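Local coordinates for protein gamma-glutamyltranspeptidase (Streptomyces lincolnensis, PDB 6J3A) that belongs to the LmbA-like homologues of gamma-glutamyltranspeptidase and probably acts as an Ntn-hydrolase-fold enzyme on gamma-glutamyl or related substrates, at residues A[70-75]-A[269-274]; A[214-219]-A[223-228]; A[299-304]-A[536-541]; A[93-98]-A[102-107]; A[44-49]-A[135-140]. All blocks are in the same frame, centred on the assembly; numbering follows the deposited sequence.

Interaction 1 (A[70-75]-A[269-274])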
# COMPACT_ATOMS: atom_id res chain seq x y z
N GLY A 70 0.61 1.26 30.13
CA GLY A 70 1.38 0.32 30.95
C GLY A 70 2.54 -0.45 30.34
O GLY A 70 3.22 0.01 29.41
N GLU A 71 2.74 -1.65 30.89
CA GLU A 71 3.93 -2.48 30.66
C GLU A 71 3.86 -3.33 29.39
O GLU A 71 2.80 -3.90 29.07
CB GLU A 71 4.13 -3.45 31.84
CG GLU A 71 4.96 -2.90 33.00
CD GLU A 71 4.97 -3.86 34.19
OE1 GLU A 71 5.07 -3.37 35.34
OE2 GLU A 71 4.87 -5.11 34.00
N VAL A 72 5.00 -3.43 28.72
CA VAL A 72 5.17 -4.38 27.62
C VAL A 72 5.07 -5.81 28.18
O VAL A 72 5.79 -6.19 29.10
CB VAL A 72 6.49 -4.16 26.85
CG1 VAL A 72 6.70 -5.22 25.77
CG2 VAL A 72 6.47 -2.80 26.18
N ARG A 73 4.20 -6.59 27.57
CA ARG A 73 3.74 -7.86 28.11
C ARG A 73 3.68 -8.86 26.96
O ARG A 73 3.33 -8.50 25.83
CB ARG A 73 2.37 -7.62 28.77
CG ARG A 73 1.96 -8.60 29.86
CD ARG A 73 2.71 -8.37 31.16
NE ARG A 73 2.28 -9.37 32.15
CZ ARG A 73 3.05 -10.02 33.02
NH1 ARG A 73 4.37 -9.81 33.09
NH2 ARG A 73 2.49 -10.91 33.84
N VAL A 74 4.05 -10.11 27.24
CA VAL A 74 4.02 -11.22 26.27
C VAL A 74 2.81 -12.10 26.57
O VAL A 74 2.57 -12.44 27.73
CB VAL A 74 5.29 -12.10 26.36
CG1 VAL A 74 5.15 -13.39 25.56
CG2 VAL A 74 6.51 -11.34 25.85
N LEU A 75 2.08 -12.48 25.53
CA LEU A 75 0.98 -13.43 25.62
C LEU A 75 1.37 -14.69 24.85
O LEU A 75 1.42 -14.69 23.62
CB LEU A 75 -0.33 -12.83 25.10
CG LEU A 75 -1.56 -13.74 25.01
CD1 LEU A 75 -1.77 -14.60 26.24
CD2 LEU A 75 -2.80 -12.90 24.76
N THR A 269 15.34 0.05 23.94
CA THR A 269 15.10 -1.24 24.56
C THR A 269 14.35 -2.08 23.55
O THR A 269 13.31 -1.65 23.06
CB THR A 269 14.23 -1.13 25.82
OG1 THR A 269 14.81 -0.17 26.72
CG2 THR A 269 14.09 -2.49 26.53
N VAL A 270 14.85 -3.27 23.25
CA VAL A 270 14.12 -4.21 22.41
C VAL A 270 13.45 -5.25 23.29
O VAL A 270 14.09 -5.79 24.18
CB VAL A 270 15.04 -4.91 21.41
CG1 VAL A 270 14.20 -5.76 20.46
CG2 VAL A 270 15.83 -3.88 20.62
N CYS A 271 12.17 -5.51 23.04
CA CYS A 271 11.39 -6.53 23.75
C CYS A 271 11.11 -7.73 22.86
O CYS A 271 10.71 -7.56 21.71
CB CYS A 271 10.06 -5.95 24.24
SG CYS A 271 10.28 -4.54 25.35
N LYS A 272 11.29 -8.92 23.43
CA LYS A 272 11.10 -10.19 22.73
C LYS A 272 10.41 -11.19 23.62
O LYS A 272 10.24 -10.96 24.81
CB LYS A 272 12.46 -10.77 22.32
CG LYS A 272 13.32 -9.86 21.45
CD LYS A 272 12.71 -9.61 20.07
CE LYS A 272 12.88 -10.81 19.15
NZ LYS A 272 11.98 -10.77 17.97
N ALA A 273 10.01 -12.32 23.04
CA ALA A 273 9.51 -13.45 23.82
C ALA A 273 10.66 -14.17 24.48
O ALA A 273 11.77 -14.19 23.95
CB ALA A 273 8.74 -14.42 22.94
N GLY A 274 10.39 -14.77 25.64
CA GLY A 274 11.39 -15.54 26.41
C GLY A 274 12.04 -16.69 25.66
O GLY A 274 11.57 -17.07 24.59
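Val-72 and Cys-271 meet over strand 256-265, which separates their strands in the beta-sheet region of the Ntn-hydrolase fold of this family. CG1 of Val-72 touches both side-chain atoms of the cysteine, 3.7 Å from SG of Cys-271 and 3.8 Å from its CB. Cys-271 chi1 of -59° sets SG beside its own backbone N, and on the other side the trans chi1 of Val-72 (176°) leaves CG1 as the methyl that reaches it. Further along, Val-74 uses its other methyl: CG2 lies 4.2 Å from Ala-273 CA, packing on backbone instead of on a side chain. All of this is van der Waals contact. The two segments run nearly the same way, 13° apart, as expected of strands 73-77 and 268-272, which both pair antiparallel with strand 256-265 lying between them in strand order. That strand bonds through its backbone to each: Val-74 pairs with Glu-258 and Val-270 with Tyr-263. It also supplies Pro-260, which packs against both valines, and Thr-262, which packs against Cys-271. Beyond this first shell, Lys-272 turns away from the 70-75 segment and sends its amine to Asp-507, in a salt bridge, and to Thr-484 OG1, Ser-486 OG and Pro-485 O in three hydrogen bonds, which together probably offset the buried charge. At the backbone end of the same residue, Lys-272 O lies against CG2 of Val-74, 3.9 Å away.

Interaction 2 (A[214-219]-A[223-228])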
# COMPACT_ATOMS: atom_id res chain seq x y z
N GLU A 214 -13.73 -22.73 25.75
CA GLU A 214 -14.13 -24.07 26.14
C GLU A 214 -14.64 -24.94 24.99
O GLU A 214 -14.50 -26.16 25.03
CB GLU A 214 -15.19 -24.00 27.24
CG GLU A 214 -14.66 -23.41 28.54
CD GLU A 214 -13.48 -24.18 29.13
OE1 GLU A 214 -12.61 -23.54 29.76
OE2 GLU A 214 -13.42 -25.43 28.98
N VAL A 215 -15.24 -24.31 23.98
CA VAL A 215 -15.62 -25.02 22.76
C VAL A 215 -14.39 -25.55 22.01
O VAL A 215 -14.38 -26.68 21.54
CB VAL A 215 -16.49 -24.13 21.84
CG1 VAL A 215 -16.70 -24.77 20.48
CG2 VAL A 215 -17.83 -23.88 22.51
N TRP A 216 -13.35 -24.72 21.92
CA TRP A 216 -12.08 -25.16 21.36
C TRP A 216 -11.44 -26.26 22.21
O TRP A 216 -10.87 -27.22 21.68
CB TRP A 216 -11.09 -24.00 21.23
CG TRP A 216 -9.82 -24.43 20.56
CD1 TRP A 216 -8.77 -25.08 21.15
CD2 TRP A 216 -9.48 -24.31 19.18
NE1 TRP A 216 -7.80 -25.36 20.22
CE2 TRP A 216 -8.20 -24.89 19.00
CE3 TRP A 216 -10.12 -23.75 18.07
CZ2 TRP A 216 -7.56 -24.93 17.76
CZ3 TRP A 216 -9.47 -23.79 16.83
CH2 TRP A 216 -8.20 -24.38 16.69
N ARG A 217 -11.56 -26.11 23.52
CA ARG A 217 -10.83 -26.92 24.50
C ARG A 217 -11.44 -28.27 24.85
O ARG A 217 -10.72 -29.26 25.01
CB ARG A 217 -10.73 -26.13 25.80
CG ARG A 217 -9.40 -26.27 26.48
CD ARG A 217 -8.84 -24.91 26.79
NE ARG A 217 -9.60 -24.26 27.86
CZ ARG A 217 -9.09 -23.83 29.01
NH1 ARG A 217 -9.89 -23.25 29.89
NH2 ARG A 217 -7.80 -23.96 29.30
N THR A 218 -12.76 -28.26 25.06
CA THR A 218 -13.53 -29.44 25.44
C THR A 218 -14.69 -29.78 24.51
O THR A 218 -15.27 -30.86 24.63
CB THR A 218 -14.10 -29.27 26.86
OG1 THR A 218 -14.98 -28.14 26.90
CG2 THR A 218 -12.97 -29.09 27.88
N GLY A 219 -15.03 -28.87 23.59
CA GLY A 219 -16.23 -28.99 22.75
C GLY A 219 -15.99 -29.71 21.43
O GLY A 219 -15.05 -30.51 21.29
N GLU A 223 -12.88 -32.48 20.25
CA GLU A 223 -13.27 -33.83 19.87
C GLU A 223 -12.69 -34.23 18.51
O GLU A 223 -12.05 -35.27 18.38
CB GLU A 223 -14.79 -33.97 19.86
CG GLU A 223 -15.38 -34.10 21.26
CD GLU A 223 -16.88 -33.88 21.33
OE1 GLU A 223 -17.55 -33.70 20.29
OE2 GLU A 223 -17.40 -33.88 22.47
N ALA A 224 -12.89 -33.36 17.53
CA ALA A 224 -12.41 -33.60 16.16
C ALA A 224 -10.88 -33.62 16.04
O ALA A 224 -10.31 -34.41 15.27
CB ALA A 224 -12.99 -32.54 15.23
N LEU A 225 -10.22 -32.73 16.77
CA LEU A 225 -8.77 -32.61 16.74
C LEU A 225 -8.12 -33.87 17.29
O LEU A 225 -7.17 -34.40 16.70
CB LEU A 225 -8.34 -31.41 17.58
CG LEU A 225 -8.62 -30.04 16.99
CD1 LEU A 225 -8.52 -28.99 18.08
CD2 LEU A 225 -7.65 -29.70 15.87
N VAL A 226 -8.64 -34.35 18.43
CA VAL A 226 -8.17 -35.58 19.06
C VAL A 226 -8.45 -36.77 18.14
O VAL A 226 -7.55 -37.55 17.82
CB VAL A 226 -8.83 -35.80 20.45
CG1 VAL A 226 -8.40 -37.13 21.07
CG2 VAL A 226 -8.44 -34.69 21.40
N ARG A 227 -9.70 -36.87 17.69
CA ARG A 227 -10.11 -37.90 16.73
C ARG A 227 -9.16 -37.98 15.52
O ARG A 227 -8.78 -39.07 15.11
CB ARG A 227 -11.56 -37.68 16.29
CG ARG A 227 -12.21 -38.86 15.58
CD ARG A 227 -13.64 -38.54 15.13
NE ARG A 227 -14.51 -38.11 16.24
CZ ARG A 227 -15.18 -36.94 16.33
NH1 ARG A 227 -15.15 -36.02 15.36
NH2 ARG A 227 -15.91 -36.70 17.41
N GLN A 228 -8.74 -36.84 14.98
CA GLN A 228 -7.80 -36.81 13.84
C GLN A 228 -6.40 -37.23 14.24
O GLN A 228 -5.68 -37.86 13.46
CB GLN A 228 -7.68 -35.39 13.27
CG GLN A 228 -7.83 -35.22 11.76
CD GLN A 228 -7.36 -36.36 10.88
OE1 GLN A 228 -6.18 -36.67 10.79
NE2 GLN A 228 -8.29 -36.91 10.14
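The indole of Trp-216 and the isobutyl group of Leu-225 cross at about a right angle. CD1 of Leu-225 lies 3.9 Å above the plane of the Trp-216 ring, displaced toward the rim, with CZ2 as its nearest ring atom at 4.2 Å. A trans chi1 in Trp-216 (-176°) swings the ring back toward the second helix although the bond to CB leaves in the other direction. Phe-112 stacks on the same indole, and Trp-192 of helix 186-200 touches it. Two consecutive helices, 205-217 and 220-229, are joined here by a tight turn: Thr-218 is the first residue to leave the helical backbone, and Gly-219 takes the N-cap position of the next helix. Gly-219 O accepts from Glu-223 N at 3.1 Å, almost straight at 178°, as the opening bond of that helix. Glu-223 then runs its extended side chain past the same carbonyl, with CG 3.6 Å from Gly-219 O. At the end of helix 205-217, before the turn, Glu-214 O is held twice, by Thr-218 N and by Thr-218 OG1, from opposite faces of its plane; the hydroxyl bond measures 2.8 Å. The Glu-214 carboxylate meets Arg-217 in a salt bridge, OE1 to NH1 at 2.7 Å, on the syn side but 29° out of the carboxylate plane, while Arg-217 NH2 bonds the carbonyl of Trp-253.

Interaction 3 (A[299-304]-A[536-541])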
# COMPACT_ATOMS: atom_id res chain seq x y z
N ALA A 299 30.89 -3.50 4.09
CA ALA A 299 31.33 -4.89 4.16
C ALA A 299 31.63 -5.29 5.62
O ALA A 299 31.08 -6.28 6.13
CB ALA A 299 32.56 -5.09 3.28
N ASP A 300 32.47 -4.49 6.29
CA ASP A 300 32.81 -4.67 7.71
C ASP A 300 31.56 -4.76 8.62
O ASP A 300 31.54 -5.54 9.57
CB ASP A 300 33.72 -3.52 8.22
CG ASP A 300 35.09 -3.48 7.51
OD1 ASP A 300 35.49 -4.50 6.92
OD2 ASP A 300 35.75 -2.42 7.55
N TYR A 301 30.54 -3.95 8.32
CA TYR A 301 29.26 -3.97 9.04
C TYR A 301 28.52 -5.29 8.88
O TYR A 301 28.02 -5.84 9.84
CB TYR A 301 28.38 -2.82 8.53
CG TYR A 301 26.95 -2.73 9.05
CD1 TYR A 301 26.65 -2.12 10.28
CD2 TYR A 301 25.88 -3.21 8.29
CE1 TYR A 301 25.35 -2.00 10.73
CE2 TYR A 301 24.57 -3.10 8.74
CZ TYR A 301 24.31 -2.49 9.96
OH TYR A 301 23.00 -2.39 10.40
N VAL A 302 28.45 -5.78 7.65
CA VAL A 302 27.81 -7.06 7.36
C VAL A 302 28.55 -8.21 8.03
O VAL A 302 27.96 -8.93 8.84
CB VAL A 302 27.72 -7.31 5.83
CG1 VAL A 302 27.29 -8.74 5.51
CG2 VAL A 302 26.74 -6.33 5.21
N HIS A 303 29.83 -8.36 7.68
CA HIS A 303 30.74 -9.36 8.29
C HIS A 303 30.59 -9.44 9.81
O HIS A 303 30.37 -10.51 10.36
CB HIS A 303 32.21 -9.05 7.95
CG HIS A 303 33.18 -9.97 8.62
ND1 HIS A 303 33.49 -11.22 8.13
CD2 HIS A 303 33.89 -9.84 9.77
CE1 HIS A 303 34.35 -11.82 8.94
NE2 HIS A 303 34.60 -11.00 9.94
N LEU A 304 30.71 -8.29 10.46
CA LEU A 304 30.54 -8.18 11.91
C LEU A 304 29.24 -8.78 12.41
O LEU A 304 29.23 -9.51 13.40
CB LEU A 304 30.62 -6.71 12.35
CG LEU A 304 30.34 -6.45 13.83
CD1 LEU A 304 31.47 -7.00 14.69
CD2 LEU A 304 30.13 -4.97 14.10
N PRO A 536 18.64 -3.94 1.03
CA PRO A 536 19.14 -5.29 0.84
C PRO A 536 19.35 -5.98 2.17
O PRO A 536 19.99 -5.42 3.07
CB PRO A 536 20.47 -5.08 0.12
CG PRO A 536 20.28 -3.81 -0.64
CD PRO A 536 19.41 -2.96 0.25
N ASN A 537 18.77 -7.17 2.31
CA ASN A 537 18.86 -7.96 3.53
C ASN A 537 19.60 -9.26 3.20
O ASN A 537 19.85 -9.57 2.03
CB ASN A 537 17.45 -8.21 4.10
CG ASN A 537 17.42 -8.33 5.62
OD1 ASN A 537 18.38 -8.76 6.22
ND2 ASN A 537 16.31 -7.95 6.24
N TRP A 538 19.98 -9.99 4.25
CA TRP A 538 20.80 -11.21 4.13
C TRP A 538 20.55 -12.11 5.33
O TRP A 538 19.98 -11.68 6.32
CB TRP A 538 22.29 -10.85 4.07
CG TRP A 538 22.82 -10.27 5.39
CD1 TRP A 538 23.46 -10.95 6.39
CD2 TRP A 538 22.69 -8.92 5.85
NE1 TRP A 538 23.75 -10.11 7.44
CE2 TRP A 538 23.29 -8.86 7.13
CE3 TRP A 538 22.13 -7.76 5.31
CZ2 TRP A 538 23.34 -7.67 7.88
CZ3 TRP A 538 22.19 -6.57 6.05
CH2 TRP A 538 22.79 -6.54 7.32
N HIS A 539 21.02 -13.35 5.23
CA HIS A 539 21.00 -14.30 6.36
C HIS A 539 22.12 -15.30 6.21
O HIS A 539 22.65 -15.46 5.11
CB HIS A 539 19.67 -15.05 6.44
CG HIS A 539 19.49 -16.09 5.37
ND1 HIS A 539 19.59 -17.44 5.61
CD2 HIS A 539 19.19 -15.97 4.05
CE1 HIS A 539 19.36 -18.10 4.49
NE2 HIS A 539 19.12 -17.23 3.53
N ASN A 540 22.47 -15.97 7.31
CA ASN A 540 23.36 -17.14 7.25
C ASN A 540 22.61 -18.42 7.64
O ASN A 540 21.53 -18.35 8.24
CB ASN A 540 24.61 -16.93 8.12
CG ASN A 540 24.37 -17.17 9.60
OD1 ASN A 540 24.34 -18.31 10.05
ND2 ASN A 540 24.26 -16.09 10.36
N ASP A 541 23.21 -19.56 7.30
CA ASP A 541 22.66 -20.89 7.66
C ASP A 541 23.70 -21.76 8.35
O ASP A 541 23.64 -22.99 8.29
CB ASP A 541 22.13 -21.63 6.41
CG ASP A 541 20.84 -21.05 5.87
OD1 ASP A 541 19.87 -20.85 6.64
OD2 ASP A 541 20.81 -20.83 4.65
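Val-302 and Trp-538 set the backbone spacing, with their CA atoms 8.8 Å apart, where the first turns of helix 299-319 face strand 538-540. This is helix-on-sheet packing at the outer strand of a small mixed sheet, in an enzyme of the Ntn-hydrolase family. The helix is regular here, His-303 N bonding Ala-299 O at 2.9 Å, and the strand is drawn out almost flat and pairs with its neighbour through His-539 and Thr-558. In between, the indole of Trp-538 does the bridging. Its chi1 of 68° places CG between the backbone N and the carbonyl carbon, the crowded position, and the bond from CA to CB leaves the strand toward the helix. CG1 of Val-302 then lies over one face of the ring, about 4.2 Å above the plane and offset toward its rim, close to the NE1 and CE2 side. Tyr-301 crosses the tryptophan at about a right angle, and its trans chi1 (174°) carries the phenol to the six-membered ring in an oblique approach. Two other helices contribute: His-512 of helix 506-519 stacks on Trp-538, and Leu-571 of helix 565-573 packs against Val-302. Tyr-296, just before helix 299-319, meets the Tyr-301 ring edge-to-face. The nearest carbons of the two aromatic partners are Tyr-301 CE2 and Trp-538 CH2, 4.1 Å apart.

Interaction 4 (A[93-98]-A[102-107])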
# COMPACT_ATOMS: atom_id res chain seq x y z
N LEU A 93 9.30 -45.75 18.15
CA LEU A 93 8.84 -45.82 16.77
C LEU A 93 9.97 -45.78 15.74
O LEU A 93 9.71 -45.60 14.55
CB LEU A 93 7.87 -44.67 16.52
CG LEU A 93 6.67 -44.65 17.47
CD1 LEU A 93 6.01 -43.28 17.40
CD2 LEU A 93 5.68 -45.74 17.10
N GLY A 94 11.21 -45.98 16.18
CA GLY A 94 12.36 -46.06 15.26
C GLY A 94 12.72 -44.74 14.62
O GLY A 94 13.21 -44.71 13.49
N LEU A 95 12.45 -43.65 15.34
CA LEU A 95 12.68 -42.30 14.87
C LEU A 95 13.92 -41.73 15.53
O LEU A 95 14.16 -41.95 16.72
CB LEU A 95 11.46 -41.42 15.17
CG LEU A 95 10.16 -41.75 14.39
CD1 LEU A 95 8.93 -41.05 14.98
CD2 LEU A 95 10.30 -41.45 12.90
N ASP A 96 14.72 -41.01 14.75
CA ASP A 96 15.85 -40.24 15.28
C ASP A 96 15.53 -38.76 15.42
O ASP A 96 16.00 -38.10 16.35
CB ASP A 96 17.08 -40.45 14.39
CG ASP A 96 17.78 -41.77 14.66
OD1 ASP A 96 17.17 -42.70 15.25
OD2 ASP A 96 18.96 -41.88 14.28
N LEU A 97 14.74 -38.25 14.49
CA LEU A 97 14.23 -36.89 14.52
C LEU A 97 12.72 -36.94 14.61
O LEU A 97 12.10 -37.93 14.20
CB LEU A 97 14.63 -36.16 13.24
CG LEU A 97 16.13 -36.09 12.95
CD1 LEU A 97 16.39 -35.77 11.48
CD2 LEU A 97 16.78 -35.06 13.85
N VAL A 98 12.13 -35.88 15.15
CA VAL A 98 10.68 -35.72 15.08
C VAL A 98 10.32 -35.46 13.62
O VAL A 98 10.99 -34.67 12.95
CB VAL A 98 10.20 -34.55 15.95
CG1 VAL A 98 8.71 -34.28 15.74
CG2 VAL A 98 10.48 -34.83 17.42
N GLY A 102 2.65 -34.85 9.97
CA GLY A 102 1.86 -35.84 10.68
C GLY A 102 1.58 -35.43 12.12
O GLY A 102 2.10 -34.43 12.58
N PRO A 103 0.73 -36.22 12.82
CA PRO A 103 0.23 -35.88 14.15
C PRO A 103 1.25 -36.06 15.29
O PRO A 103 0.99 -35.56 16.38
CB PRO A 103 -0.97 -36.82 14.33
CG PRO A 103 -0.63 -38.00 13.51
CD PRO A 103 0.20 -37.51 12.36
N LEU A 104 2.37 -36.75 15.04
CA LEU A 104 3.47 -36.80 16.03
C LEU A 104 4.18 -35.45 16.20
O LEU A 104 4.76 -35.19 17.25
CB LEU A 104 4.51 -37.87 15.69
CG LEU A 104 4.15 -39.35 15.89
CD1 LEU A 104 5.24 -40.21 15.26
CD2 LEU A 104 3.99 -39.69 17.36
N ALA A 105 4.15 -34.61 15.16
CA ALA A 105 4.77 -33.28 15.20
C ALA A 105 3.88 -32.20 15.82
O ALA A 105 4.36 -31.13 16.19
CB ALA A 105 5.22 -32.87 13.80
N ALA A 106 2.58 -32.48 15.95
CA ALA A 106 1.62 -31.51 16.52
C ALA A 106 1.85 -31.23 18.01
O ALA A 106 1.80 -32.15 18.83
CB ALA A 106 0.19 -32.00 16.33
N ALA A 107 2.10 -29.97 18.34
CA ALA A 107 2.01 -29.52 19.73
C ALA A 107 0.54 -29.23 20.00
O ALA A 107 -0.25 -29.17 19.06
CB ALA A 107 2.85 -28.27 19.94
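Leu-93, Leu-95 and Val-98 pack on Leu-104 and Ala-105 as the long connection between helices 87-92 and 111-122 folds back on itself; its second arm contains a type I beta turn, Gly-102 to Ala-105. Apolar contacts carry the meeting. Leu-104 reaches in from the turn and is met by two leucines: Leu-93 approaches tip to tip, its CD1 3.8 Å from Leu-104 CD1, and Leu-95 crosses at a slant, its own CD1 also 3.8 Å from Leu-104 CD1. One methyl thus serves both neighbours, while Leu-104 CD2 stays on the Leu-93 side, 4.1 Å from Leu-93 CD1. His-241 of strand 240-241 touches both Leu-93 and Leu-104. A second apolar spot lies at the far end of the 93-98 segment, where Val-98, packed also on Thr-463 and Leu-465, lays CG1 4.1 Å from Ala-105 CA and 4.2 Å from Ala-105 CB. Polar bonding is left to the backbone and to residues elsewhere. Within the turn, Ala-105 N to Gly-102 O is a weak bond at 3.3 Å, but the loop gains support from backbone bonds of Gly-102 with Ser-445 and of Ala-105 with Leu-460. The turn is also tied to helix 87-92, through a hydrogen bond between the carbonyl O of Leu-104 and the OH of Tyr-90.

Interaction 5 (A[44-49]-A[135-140])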
# COMPACT_ATOMS: atom_id res chain seq x y z
N ALA A 44 -5.83 -11.78 12.27
CA ALA A 44 -5.22 -13.10 12.48
C ALA A 44 -6.06 -14.22 11.89
O ALA A 44 -5.53 -15.15 11.30
CB ALA A 44 -5.00 -13.35 13.95
N PHE A 45 -7.37 -14.12 12.08
CA PHE A 45 -8.30 -15.09 11.52
C PHE A 45 -8.45 -14.93 10.00
O PHE A 45 -8.70 -15.89 9.29
CB PHE A 45 -9.65 -15.04 12.25
CG PHE A 45 -9.62 -15.70 13.60
CD1 PHE A 45 -9.06 -15.06 14.69
CD2 PHE A 45 -10.13 -16.99 13.77
CE1 PHE A 45 -9.02 -15.68 15.94
CE2 PHE A 45 -10.10 -17.61 15.02
CZ PHE A 45 -9.54 -16.96 16.11
N VAL A 46 -8.30 -13.71 9.51
CA VAL A 46 -8.21 -13.51 8.07
C VAL A 46 -6.94 -14.20 7.53
O VAL A 46 -7.01 -14.89 6.52
CB VAL A 46 -8.27 -12.00 7.70
CG1 VAL A 46 -7.90 -11.77 6.24
CG2 VAL A 46 -9.68 -11.47 7.97
N LEU A 47 -5.82 -14.04 8.23
CA LEU A 47 -4.58 -14.71 7.82
C LEU A 47 -4.68 -16.22 7.69
O LEU A 47 -4.06 -16.81 6.80
CB LEU A 47 -3.44 -14.37 8.79
CG LEU A 47 -2.84 -12.98 8.68
CD1 LEU A 47 -1.93 -12.72 9.87
CD2 LEU A 47 -2.06 -12.82 7.38
N HIS A 48 -5.46 -16.85 8.57
CA HIS A 48 -5.71 -18.30 8.46
C HIS A 48 -6.23 -18.60 7.06
O HIS A 48 -5.76 -19.52 6.38
CB HIS A 48 -6.77 -18.79 9.46
CG HIS A 48 -6.40 -18.60 10.89
ND1 HIS A 48 -7.35 -18.44 11.88
CD2 HIS A 48 -5.20 -18.54 11.50
CE1 HIS A 48 -6.74 -18.28 13.04
NE2 HIS A 48 -5.43 -18.34 12.84
N VAL A 49 -7.20 -17.79 6.65
CA VAL A 49 -7.94 -17.97 5.40
C VAL A 49 -7.12 -17.63 4.17
O VAL A 49 -7.22 -18.32 3.16
CB VAL A 49 -9.25 -17.14 5.40
CG1 VAL A 49 -10.03 -17.35 4.11
CG2 VAL A 49 -10.13 -17.53 6.58
N VAL A 135 -14.70 -15.29 8.16
CA VAL A 135 -15.88 -16.07 7.77
C VAL A 135 -16.31 -15.75 6.33
O VAL A 135 -16.58 -16.65 5.54
CB VAL A 135 -17.09 -15.79 8.69
CG1 VAL A 135 -18.35 -16.49 8.19
CG2 VAL A 135 -16.81 -16.26 10.12
N GLY A 136 -16.42 -14.46 6.04
CA GLY A 136 -16.77 -13.98 4.70
C GLY A 136 -15.82 -14.45 3.61
O GLY A 136 -16.26 -14.94 2.57
N TYR A 137 -14.52 -14.33 3.86
CA TYR A 137 -13.53 -14.80 2.89
C TYR A 137 -13.46 -16.32 2.81
O TYR A 137 -13.09 -16.88 1.78
CB TYR A 137 -12.15 -14.22 3.19
CG TYR A 137 -12.07 -12.73 2.96
CD1 TYR A 137 -12.29 -12.20 1.68
CD2 TYR A 137 -11.79 -11.85 4.00
CE1 TYR A 137 -12.24 -10.83 1.45
CE2 TYR A 137 -11.74 -10.47 3.77
CZ TYR A 137 -11.96 -9.98 2.50
OH TYR A 137 -11.90 -8.62 2.26
N ALA A 138 -13.82 -16.99 3.91
CA ALA A 138 -13.84 -18.43 3.94
C ALA A 138 -14.99 -18.97 3.10
O ALA A 138 -14.77 -19.82 2.24
CB ALA A 138 -13.96 -18.92 5.37
N GLU A 139 -16.20 -18.47 3.33
CA GLU A 139 -17.37 -18.99 2.60
C GLU A 139 -17.55 -18.38 1.19
O GLU A 139 -17.84 -19.12 0.26
CB GLU A 139 -18.66 -18.91 3.44
CG GLU A 139 -19.48 -17.64 3.34
CD GLU A 139 -20.81 -17.75 4.08
OE1 GLU A 139 -21.75 -18.37 3.55
OE2 GLU A 139 -20.90 -17.19 5.19
N HIS A 140 -17.35 -17.07 1.04
CA HIS A 140 -17.56 -16.40 -0.27
C HIS A 140 -16.31 -16.23 -1.11
O HIS A 140 -16.41 -15.91 -2.29
CB HIS A 140 -18.22 -15.03 -0.10
CG HIS A 140 -19.51 -15.08 0.65
ND1 HIS A 140 -20.64 -15.70 0.15
CD2 HIS A 140 -19.87 -14.57 1.85
CE1 HIS A 140 -21.63 -15.58 1.01
NE2 HIS A 140 -21.19 -14.89 2.06
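Val-49 presses into the backbone of the neighbouring helix just where Tyr-137 passes into Ala-138, and this is the close part of the contact. Its CG1 is 3.8 Å from both Tyr-137 C and Ala-138 N and 3.9 Å from Tyr-137 CB, so the methyl rests directly on a peptide link. The trans chi1 of Val-49 (-179°) leaves the second methyl, CG2, to face Ala-138, at 4.3 Å from its CB. The CA atoms of Val-49 and Ala-138 are 6.1 Å apart, the nearest such pair across the segments. One turn back the fit is looser: Val-46 CG1 comes only within 4.5 Å of Tyr-137 CD2, approaching the ring obliquely. Helices 36-50 and 127-140 run side by side in the same direction, their local axes 9.1 Å apart at 19°, and belong to the helical part of a fold whose family is classed with the Ntn hydrolases. Neighbouring helices close in around them: from helix 186-200, Leu-188 touches Val-49 and Ala-189 touches Ala-138, while Ser-25 of helix 20-31 reaches Val-46 and Tyr-137. Facing away from helix 36-50, the segment grows more open to solvent at Glu-139 and His-140, and Glu-139 pairs there with Lys-193. The hydroxyl of Tyr-137 looks across the dimer, bonding Arg-617 of the second subunit, and its side chain also packs on Thr-11 of that subunit.

Overall arrangement
Interaction 1 lies in the beta-sheet region, nearest the middle of the chain, with its centre about 16 Å from the chain centre. Interactions 2 and 5, centres 21 Å apart, share helices 111-122 and 186-200: Phe-112 and Trp-192 serve both. Interaction 3 lies about 45 Å from interaction 2 (centre to centre), on the opposite side of the chain centre, and shares helix 506-519 with interaction 1. Interaction 4 is nested within the loops closed by interactions 1 and 5, and those two cross, so the chain visits helix 36-50, strand 73-77, helix 127-140 and strand 268-272 in turn. Interaction 2 sits inside the loop of interaction 1, whereas interaction 3 follows. Interaction 5 reaches the dimer interface.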